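Local coordinates for Alpha/beta hydrolase fold protein (Sphaerobacter thermophilus, PDB 3R0V) that is probably a hydrolase of the alpha/beta hydrolase fold, whose natural substrate is not established, and holds D-malate in a pocket in this crystal form, at residues E72-I75 and E76-A79; A200-A203 and S204-I207. All coordinates share one frame; numbering follows the deposited sequence. Where two conformers were deposited one is given.

Contact 1. Residues E72-I75 and E76-A79; sequences EREI and EDLA
The guanidinium of Arg73 meets the carboxylate of Glu76 edge-on, the carboxylate carbon CD lying in its plane and the two flat groups turned 36° against each other. The grip is side-on, a salt bridge of two hydrogen bonds: Arg73 NE donates to Glu76 OE1 at 2.8 Å, and Arg73 NH1 to Glu76 OE2 at 3.0 Å, almost straight at 175°. OE1 is approached from above the carboxylate plane, whereas OE2 is met on its syn side but tilted out of that plane. Bends at chi2 and chi3 curl the arginine chain round the helix surface, so that its end comes beside the extended Glu76. A lysine in place of Arg73 would probably lose this paired hold and leave one carboxylate oxygen without its arginine mate. Glu72, one turn before Glu76, sets its carboxylate at 71° to that of Glu76, and a water donates to both, 2.6 Å from Glu72 OE2 and 2.8 Å from Glu76 OE2. A second water likewise bridges Glu74 OE2 and Asp77 OD2. These two acids have stronger partners beyond the helix: Glu74 binds Tyr69 and Arg57, Asp77 binds Ser9 and Arg58. Below the side chains runs the regular helical ladder, for instance Glu76 N to Glu72 O at 2.9 Å. Four acids thus share one short run of helix, and the arginines and bridging waters probably offset their mutual repulsion, with Arg73 neutralising Glu76 within the helix and Arg57 and Arg58 fastening Glu74 and Asp77 to the preceding loop.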
ATOM      1  N   GLU A  72      11.389  -9.181  -2.272  1.00 11.20           N
ATOM      2  CA  GLU A  72      11.267 -10.356  -1.411  1.00 12.94           C
ATOM      3  C   GLU A  72      11.492 -10.017   0.064  1.00 11.67           C
ATOM      4  O   GLU A  72      10.882 -10.631   0.945  1.00 11.52           O
ATOM      5  CB  GLU A  72      12.226 -11.457  -1.867  1.00 11.52           C
ATOM      6  CG  GLU A  72      11.943 -12.821  -1.244  1.00 13.71           C
ATOM      7  CD  GLU A  72      10.749 -13.512  -1.883  1.00 22.71           C
ATOM      8  OE1 GLU A  72      10.389 -13.174  -3.037  1.00 19.62           O
ATOM      9  OE2 GLU A  72      10.170 -14.406  -1.229  1.00 29.44           O
ATOM     10  N   ARG A  73      12.357  -9.044   0.342  1.00 10.48           N
ATOM     11  CA  ARG A  73      12.577  -8.655   1.733  1.00  9.80           C
ATOM     12  C   ARG A  73      11.303  -8.062   2.336  1.00 10.45           C
ATOM     13  O   ARG A  73      11.021  -8.310   3.507  1.00 11.49           O
ATOM     14  CB  ARG A  73      13.739  -7.665   1.895  1.00 11.09           C
ATOM     15  CG  ARG A  73      15.079  -8.152   1.364  1.00 11.96           C
ATOM     16  CD  ARG A  73      15.645  -9.318   2.191  1.00 11.62           C
ATOM     17  NE  ARG A  73      15.174 -10.607   1.699  1.00 13.56           N
ATOM     18  CZ  ARG A  73      15.626 -11.193   0.595  1.00 12.47           C
ATOM     19  NH1 ARG A  73      15.145 -12.376   0.231  1.00 15.91           N
ATOM     20  NH2 ARG A  73      16.559 -10.602  -0.149  1.00 14.25           N
ATOM     21  N   GLU A  74      10.551  -7.274   1.567  1.00 10.94           N
ATOM     22  CA  GLU A  74       9.309  -6.712   2.108  1.00  9.58           C
ATOM     23  C   GLU A  74       8.191  -7.749   2.249  1.00 10.89           C
ATOM     24  O   GLU A  74       7.346  -7.634   3.142  1.00 11.49           O
ATOM     25  CB  GLU A  74       8.838  -5.500   1.299  1.00  9.54           C
ATOM     26  CG  GLU A  74       9.854  -4.363   1.333  1.00  9.89           C
ATOM     27  CD  GLU A  74       9.204  -2.998   1.195  1.00 11.89           C
ATOM     28  OE1 GLU A  74       9.107  -2.479   0.064  1.00 13.06           O
ATOM     29  OE2 GLU A  74       8.764  -2.445   2.219  1.00 13.45           O
ATOM     30  N   ILE A  75       8.189  -8.761   1.390  1.00 11.65           N
ATOM     31  CA  ILE A  75       7.279  -9.890   1.583  1.00 10.95           C
ATOM     32  C   ILE A  75       7.650 -10.601   2.892  1.00 10.26           C
ATOM     33  O   ILE A  75       6.770 -10.945   3.686  1.00 12.05           O
ATOM     34  CB  ILE A  75       7.329 -10.846   0.387  1.00 10.56           C
ATOM     35  CG1 ILE A  75       6.792 -10.132  -0.857  1.00 12.00           C
ATOM     36  CG2 ILE A  75       6.525 -12.124   0.665  1.00 14.14           C
ATOM     37  CD1 ILE A  75       6.958 -10.945  -2.147  1.00 15.79           C
ATOM     38  N   GLU A  76       8.947 -10.784   3.142  1.00 10.49           N
ATOM     39  CA  GLU A  76       9.400 -11.393   4.385  1.00 10.35           C
ATOM     40  C   GLU A  76       9.048 -10.520   5.593  1.00 12.91           C
ATOM     41  O   GLU A  76       8.713 -11.040   6.668  1.00 12.45           O
ATOM     42  CB  GLU A  76      10.901 -11.673   4.314  1.00 11.60           C
ATOM     43  CG  GLU A  76      11.240 -12.765   3.300  1.00 13.01           C
ATOM     44  CD  GLU A  76      12.711 -12.793   2.890  1.00 15.90           C
ATOM     45  OE1 GLU A  76      13.534 -12.043   3.457  1.00 15.28           O
ATOM     46  OE2 GLU A  76      13.042 -13.588   1.988  1.00 17.83           O
ATOM     47  N   ASP A  77       9.107  -9.199   5.428  1.00 11.47           N
ATOM     48  CA  ASP A  77       8.694  -8.310   6.516  1.00 12.54           C
ATOM     49  C   ASP A  77       7.221  -8.551   6.857  1.00 10.60           C
ATOM     50  O   ASP A  77       6.849  -8.675   8.026  1.00 11.07           O
ATOM     51  CB  ASP A  77       8.893  -6.826   6.165  1.00  9.75           C
ATOM     52  CG  ASP A  77      10.353  -6.445   5.936  1.00 12.89           C
ATOM     53  OD1 ASP A  77      11.262  -7.126   6.446  1.00 13.27           O
ATOM     54  OD2 ASP A  77      10.585  -5.430   5.246  1.00 12.69           O
ATOM     55  N   LEU A  78       6.383  -8.586   5.829  1.00 10.44           N
ATOM     56  CA  LEU A  78       4.963  -8.821   6.037  1.00  9.71           C
ATOM     57  C   LEU A  78       4.743 -10.203   6.659  1.00 10.90           C
ATOM     58  O   LEU A  78       3.910 -10.358   7.558  1.00 11.64           O
ATOM     59  CB  LEU A  78       4.209  -8.660   4.719  1.00  9.55           C
ATOM     60  CG  LEU A  78       2.704  -8.936   4.770  1.00 10.31           C
ATOM     61  CD1 LEU A  78       2.027  -8.113   5.868  1.00 12.59           C
ATOM     62  CD2 LEU A  78       2.074  -8.644   3.400  1.00 13.67           C
ATOM     63  N   ALA A  79       5.504 -11.205   6.229  1.00 11.41           N
ATOM     64  CA  ALA A  79       5.406 -12.529   6.853  1.00 12.69           C
ATOM     65  C   ALA A  79       5.701 -12.480   8.360  1.00 11.88           C
ATOM     66  O   ALA A  79       5.008 -13.118   9.162  1.00 11.83           O
ATOM     67  CB  ALA A  79       6.331 -13.511   6.152  1.00 12.96           C
TER
HETATM   68  O   HOH W   1      11.020 -15.240   1.063  1.00 26.91           O
HETATM   69  O   HOH W   2       8.649  -3.665   4.625  1.00 11.75           O

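Contact 2. Residues A200-A203 and S204-I207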
ATOM      1  N   ALA A 200      -0.969 -13.810 -14.506  1.00 17.85           N
ATOM      2  CA  ALA A 200      -0.821 -15.239 -14.241  1.00 23.39           C
ATOM      3  C   ALA A 200      -0.751 -15.499 -12.743  1.00 18.64           C
ATOM      4  O   ALA A 200      -1.432 -16.392 -12.224  1.00 23.65           O
ATOM      5  CB  ALA A 200       0.412 -15.781 -14.929  1.00 25.91           C
ATOM      6  N   ARG A 201       0.058 -14.712 -12.044  1.00 15.82           N
ATOM      7  CA  ARG A 201       0.205 -14.877 -10.601  1.00 14.85           C
ATOM      8  C   ARG A 201      -1.051 -14.517  -9.827  1.00 15.24           C
ATOM      9  O   ARG A 201      -1.470 -15.249  -8.928  1.00 18.37           O
ATOM     10  CB  ARG A 201       1.357 -14.032 -10.081  1.00 16.25           C
ATOM     11  CG  ARG A 201       2.691 -14.413 -10.677  1.00 19.54           C
ATOM     12  CD  ARG A 201       3.799 -13.791  -9.865  1.00 20.89           C
ATOM     13  NE  ARG A 201       3.928 -14.460  -8.575  1.00 24.84           N
ATOM     14  CZ  ARG A 201       4.420 -13.882  -7.486  1.00 29.48           C
ATOM     15  NH1 ARG A 201       4.816 -12.618  -7.532  1.00 31.33           N
ATOM     16  NH2 ARG A 201       4.514 -14.566  -6.348  1.00 29.54           N
ATOM     17  N   PHE A 202      -1.661 -13.385 -10.160  1.00 13.57           N
ATOM     18  CA  PHE A 202      -2.818 -12.946  -9.403  1.00 14.04           C
ATOM     19  C   PHE A 202      -4.040 -13.826  -9.665  1.00 12.87           C
ATOM     20  O   PHE A 202      -4.876 -13.997  -8.781  1.00 14.61           O
ATOM     21  CB  PHE A 202      -3.115 -11.457  -9.645  1.00 11.96           C
ATOM     22  CG  PHE A 202      -2.049 -10.511  -9.109  1.00 12.39           C
ATOM     23  CD1 PHE A 202      -0.964 -10.981  -8.368  1.00 13.72           C
ATOM     24  CD2 PHE A 202      -2.161  -9.141  -9.326  1.00 12.99           C
ATOM     25  CE1 PHE A 202       0.002 -10.098  -7.881  1.00 15.32           C
ATOM     26  CE2 PHE A 202      -1.213  -8.261  -8.832  1.00 14.09           C
ATOM     27  CZ  PHE A 202      -0.137  -8.734  -8.113  1.00 14.07           C
ATOM     28  N   ALA A 203      -4.136 -14.407 -10.856  1.00 15.87           N
ATOM     29  CA  ALA A 203      -5.232 -15.339 -11.129  1.00 18.25           C
ATOM     30  C   ALA A 203      -5.149 -16.586 -10.244  1.00 18.98           C
ATOM     31  O   ALA A 203      -6.140 -17.298 -10.087  1.00 21.41           O
ATOM     32  CB  ALA A 203      -5.251 -15.722 -12.592  1.00 19.02           C
ATOM     33  N   SER A 204      -3.982 -16.815  -9.644  1.00 16.01           N
ATOM     34  CA  SER A 204      -3.743 -17.988  -8.803  0.54 20.37           C
ATOM     35  C   SER A 204      -4.111 -17.746  -7.336  1.00 19.66           C
ATOM     36  O   SER A 204      -4.053 -18.665  -6.508  1.00 22.16           O
ATOM     37  CB  SER A 204      -2.281 -18.438  -8.908  0.54 22.29           C
ATOM     38  OG  SER A 204      -1.424 -17.641  -8.101  0.54 21.97           O
ATOM     39  N   ILE A 205      -4.477 -16.509  -7.011  1.00 15.82           N
ATOM     40  CA  ILE A 205      -4.907 -16.183  -5.668  1.00 15.80           C
ATOM     41  C   ILE A 205      -6.321 -16.720  -5.492  1.00 19.03           C
ATOM     42  O   ILE A 205      -7.239 -16.332  -6.212  1.00 21.20           O
ATOM     43  CB  ILE A 205      -4.886 -14.665  -5.419  1.00 14.18           C
ATOM     44  CG1 ILE A 205      -3.446 -14.134  -5.480  1.00 14.79           C
ATOM     45  CG2 ILE A 205      -5.527 -14.336  -4.072  1.00 15.48           C
ATOM     46  CD1 ILE A 205      -3.362 -12.609  -5.584  1.00 15.39           C
ATOM     47  N   SER A 206      -6.497 -17.609  -4.528  1.00 16.80           N
ATOM     48  CA  SER A 206      -7.777 -18.280  -4.366  1.00 17.56           C
ATOM     49  C   SER A 206      -8.611 -17.746  -3.204  1.00 22.17           C
ATOM     50  O   SER A 206      -9.785 -18.092  -3.074  1.00 30.20           O
ATOM     51  CB  SER A 206      -7.564 -19.789  -4.208  1.00 25.30           C
ATOM     52  OG  SER A 206      -6.721 -20.050  -3.103  1.00 31.99           O
ATOM     53  N   ILE A 207      -8.027 -16.899  -2.363  1.00 16.13           N
ATOM     54  CA  ILE A 207      -8.747 -16.451  -1.175  1.00 17.63           C
ATOM     55  C   ILE A 207      -9.764 -15.351  -1.488  1.00 12.57           C
ATOM     56  O   ILE A 207      -9.652 -14.663  -2.510  1.00 17.40           O
ATOM     57  CB  ILE A 207      -7.799 -15.937  -0.090  1.00 20.24           C
ATOM     58  CG1 ILE A 207      -6.872 -14.876  -0.666  1.00 18.25           C
ATOM     59  CG2 ILE A 207      -6.990 -17.091   0.504  1.00 20.48           C
ATOM     60  CD1 ILE A 207      -6.213 -13.991   0.386  1.00 21.45           C
TER
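Hydrogen bonds from Ser204 and Ile205 back to the last turn of helix 199-202 carry most of this contact. Arg201 O accepts from the amide N of Ser204 at 3.0 Å, the donor standing above the carbonyl plane. One residue on, Ile205 N donates to Phe202 O at 3.1 Å, again from above the carbonyl plane. In one of two modelled conformers of Ser204, with OG between its own backbone N and carbonyl carbon (chi1 80°), the hydroxyl OG also comes within 2.5 Å of Arg201 O, a bond that is doubtful at so short a distance.

Apolar contact follows on the buried side. The side chains of Phe202 and Ile205 lie side by side and point the same way, with ring atom CD1 of Phe202 4.0 Å from Ile205 CD1. That methyl also rests 3.9 Å from Phe202 CA, so the isoleucine packs against the root of the aromatic side chain as well as its ring. Both residues touch Leu102 of helix 96-106, and Phe202 further meets Leu228 of helix 219-231. The Arg201 side chain touches Leu103 and Ala106 of helix 96-106, and its NH2 is hydrogen-bonded to Ser107 OG just after that helix.

The bond between Ile205 N and Phe202 O closes a type I beta turn from Phe202 to Ile205. This turn brings the chain out of helix 199-202 into the connection that leads to strand 209-213, a parallel strand of the central sheet of the alpha/beta hydrolase fold.

How the contacts relate
Contact 1 comes first along the chain, within helix 71-84, and contact 2 follows much later, where helix 199-202 gives way to the connection before strand 209-213. Their centres are 18 Å apart and their nearest atoms about 6 Å, without touching. Helix 96-106 is their common neighbour: Glu74 and Ile75 reach its Leu100, Leu78 its Ala104, while Phe202 and Ile205 meet its Leu102. That helix follows strand 89-94 through a probable nucleophile elbow, and Ser96 at its start contacts the bound malate. Both contacts therefore belong to the layers built around the central mixed sheet, and they approach the helix leading from the ligand pocket through different residues.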